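Local coordinates for PTS-dependent dihydroxyacetone kinase operon regulatory protein (Escherichia coli, PDB 4LRZ), which activates transcription of the dhaKLM operon from a sigma-70 promoter and represses its own expression, at residues Gly223-Ile228 and Arg246-Leu251. Residues are numbered along the deposited sequence; the frame is centred on the assembly and turned at random.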
loop_
_atom_site.group_PDB
_atom_site.type_symbol
_atom_site.label_atom_id
_atom_site.label_comp_id
_atom_site.label_asym_id
_atom_site.label_seq_id
_atom_site.Cartn_x
_atom_site.Cartn_y
_atom_site.Cartn_z
ATOM N N GLY F 223 -0.788 2.218 27.759
ATOM C CA GLY F 223 -0.834 1.301 28.913
ATOM C C GLY F 223 -0.980 -0.203 28.637
ATOM O O GLY F 223 -0.965 -1.003 29.572
ATOM N N ASN F 224 -1.100 -0.591 27.364
ATOM C CA ASN F 224 -1.350 -1.985 26.953
ATOM C C ASN F 224 -0.099 -2.799 26.645
ATOM O O ASN F 224 0.790 -2.358 25.885
ATOM C CB ASN F 224 -2.252 -1.986 25.746
ATOM C CG ASN F 224 -3.561 -1.378 26.058
ATOM O OD1 ASN F 224 -4.057 -1.555 27.174
ATOM N ND2 ASN F 224 -4.119 -0.610 25.123
ATOM N N LEU F 225 -0.034 -3.976 27.256
ATOM C CA LEU F 225 1.150 -4.819 27.227
ATOM C C LEU F 225 1.313 -5.324 25.795
ATOM O O LEU F 225 0.333 -5.793 25.183
ATOM C CB LEU F 225 0.948 -5.982 28.203
ATOM C CG LEU F 225 2.044 -7.030 28.197
ATOM C CD1 LEU F 225 2.974 -6.668 29.327
ATOM C CD2 LEU F 225 1.506 -8.352 28.460
ATOM N N GLN F 226 2.515 -5.162 25.236
ATOM C CA GLN F 226 2.742 -5.528 23.844
ATOM C C GLN F 226 3.463 -6.847 23.730
ATOM O O GLN F 226 3.197 -7.594 22.787
ATOM C CB GLN F 226 3.497 -4.436 23.036
ATOM C CG GLN F 226 2.731 -3.124 22.950
ATOM C CD GLN F 226 1.346 -3.322 22.370
ATOM O OE1 GLN F 226 0.341 -3.228 23.101
ATOM N NE2 GLN F 226 1.269 -3.642 21.062
ATOM N N PHE F 227 4.398 -7.105 24.636
ATOM C CA PHE F 227 5.098 -8.377 24.668
ATOM C C PHE F 227 5.632 -8.703 26.045
ATOM O O PHE F 227 5.908 -7.793 26.855
ATOM C CB PHE F 227 6.209 -8.529 23.604
ATOM C CG PHE F 227 7.178 -7.351 23.484
ATOM C CD1 PHE F 227 8.346 -7.298 24.250
ATOM C CD2 PHE F 227 6.972 -6.367 22.495
ATOM C CE1 PHE F 227 9.279 -6.234 24.092
ATOM C CE2 PHE F 227 7.852 -5.298 22.325
ATOM C CZ PHE F 227 9.020 -5.226 23.122
ATOM N N ILE F 228 5.755 -10.003 26.294
ATOM C CA ILE F 228 6.333 -10.546 27.518
ATOM C C ILE F 228 6.937 -11.905 27.173
ATOM O O ILE F 228 6.302 -12.712 26.489
ATOM C CB ILE F 228 5.250 -10.672 28.635
ATOM C CG1 ILE F 228 5.865 -11.137 29.944
ATOM C CG2 ILE F 228 4.104 -11.633 28.222
ATOM C CD1 ILE F 228 4.876 -11.097 31.119
ATOM N N ARG F 246 -3.560 -6.463 27.220
ATOM C CA ARG F 246 -4.331 -5.911 28.351
ATOM C C ARG F 246 -3.549 -4.813 29.070
ATOM O O ARG F 246 -2.301 -4.752 29.002
ATOM C CB ARG F 246 -4.685 -6.972 29.377
ATOM C CG ARG F 246 -5.241 -8.254 28.803
ATOM C CD ARG F 246 -6.460 -8.755 29.584
ATOM N NE ARG F 246 -6.289 -8.768 31.042
ATOM C CZ ARG F 246 -7.095 -8.148 31.915
ATOM N NH1 ARG F 246 -8.139 -7.441 31.491
ATOM N NH2 ARG F 246 -6.857 -8.228 33.222
ATOM N N ALA F 247 -4.295 -3.956 29.748
ATOM C CA ALA F 247 -3.719 -2.898 30.563
ATOM C C ALA F 247 -2.728 -3.480 31.556
ATOM O O ALA F 247 -3.023 -4.434 32.296
ATOM C CB ALA F 247 -4.811 -2.112 31.281
ATOM N N ILE F 248 -1.537 -2.919 31.552
ATOM C CA ILE F 248 -0.537 -3.332 32.512
ATOM C C ILE F 248 -0.935 -2.986 33.968
ATOM O O ILE F 248 -0.556 -3.700 34.898
ATOM C CB ILE F 248 0.879 -2.819 32.132
ATOM C CG1 ILE F 248 1.917 -3.601 32.937
ATOM C CG2 ILE F 248 0.977 -1.297 32.346
ATOM C CD1 ILE F 248 3.036 -4.180 32.160
ATOM N N THR F 249 -1.722 -1.918 34.156
ATOM C CA THR F 249 -2.152 -1.532 35.505
ATOM C C THR F 249 -2.977 -2.658 36.099
ATOM O O THR F 249 -2.791 -3.010 37.267
ATOM C CB THR F 249 -2.975 -0.203 35.572
ATOM O OG1 THR F 249 -4.059 -0.243 34.631
ATOM C CG2 THR F 249 -2.076 1.053 35.351
ATOM N N GLU F 250 -3.870 -3.246 35.300
ATOM C CA GLU F 250 -4.641 -4.391 35.784
ATOM C C GLU F 250 -3.922 -5.739 35.650
ATOM O O GLU F 250 -4.524 -6.785 35.850
ATOM C CB GLU F 250 -6.074 -4.418 35.220
ATOM C CG GLU F 250 -6.218 -4.506 33.710
ATOM C CD GLU F 250 -7.474 -3.776 33.215
ATOM O OE1 GLU F 250 -8.205 -4.351 32.375
ATOM O OE2 GLU F 250 -7.729 -2.629 33.675
ATOM N N LEU F 251 -2.629 -5.720 35.346
ATOM C CA LEU F 251 -1.875 -6.968 35.340
ATOM C C LEU F 251 -1.054 -7.148 36.602
ATOM O O LEU F 251 -1.127 -8.190 37.245
ATOM C CB LEU F 251 -1.015 -7.112 34.092
ATOM C CG LEU F 251 -1.832 -7.554 32.867
ATOM C CD1 LEU F 251 -1.013 -7.424 31.597
ATOM C CD2 LEU F 251 -2.411 -8.973 33.027
#
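Two backbone hydrogen bonds tie Gly-223 and Leu-225 to the loop 246-251. Ile-248 N donates to Gly-223 O over 2.8 Å, almost perfectly straight at the hydrogen (176°) and arriving nearly end-on to the carbonyl. The other runs the opposite way: Leu-225 N reaches Arg-246 O at 3.0 Å, this time from above the carbonyl plane. Together they frame Asn-224 and Ala-247 as a non-hydrogen-bonded antiparallel pair, a single bridge with CA atoms 4.4 Å apart. Each acceptor also takes a CA-H...O contact from that pair, Ala-247 CA to Gly-223 O and Asn-224 CA to Arg-246 O. The side-chain OD1 of Asn-224 lies 3.5 Å from Ala-247 N. Within the loop, Leu-251 N bonds back to Ile-248 O, and a salt bridge links Arg-246 NH1 to Glu-250 OE1 at 3.2 Å.

All this belongs to the PAS domain of the sensor region, whose antiparallel sheet has the strand order 2-1-5-4-3. Strand 225-228 is an outermost strand of that sheet within the chain; strand 215-219 lies along one side of it, and the bridge fastens a piece of the loop between helices 230-235 and 256-264 just where the strand begins. Farther along, Ser-218 of strand 215-219 pairs with two residues in a row, Gln-226 and Phe-227, a classic beta bulge.

Leu-225, whose side chain starts out toward the loop, supplies the apolar contact. Its chi1 of 175° turns CG away from the backbone N and beside the carbonyl carbon. The two methyls go to different partners: CD1 meets Ile-248 CD1 at 3.8 Å. CD2 lies 4.1 Å from Leu-251 CD1. Leu-225 crosses both side chains at about a right angle. It also packs on Ile-217, and Ile-248 on Trp-219, joining this cluster to strand 215-219.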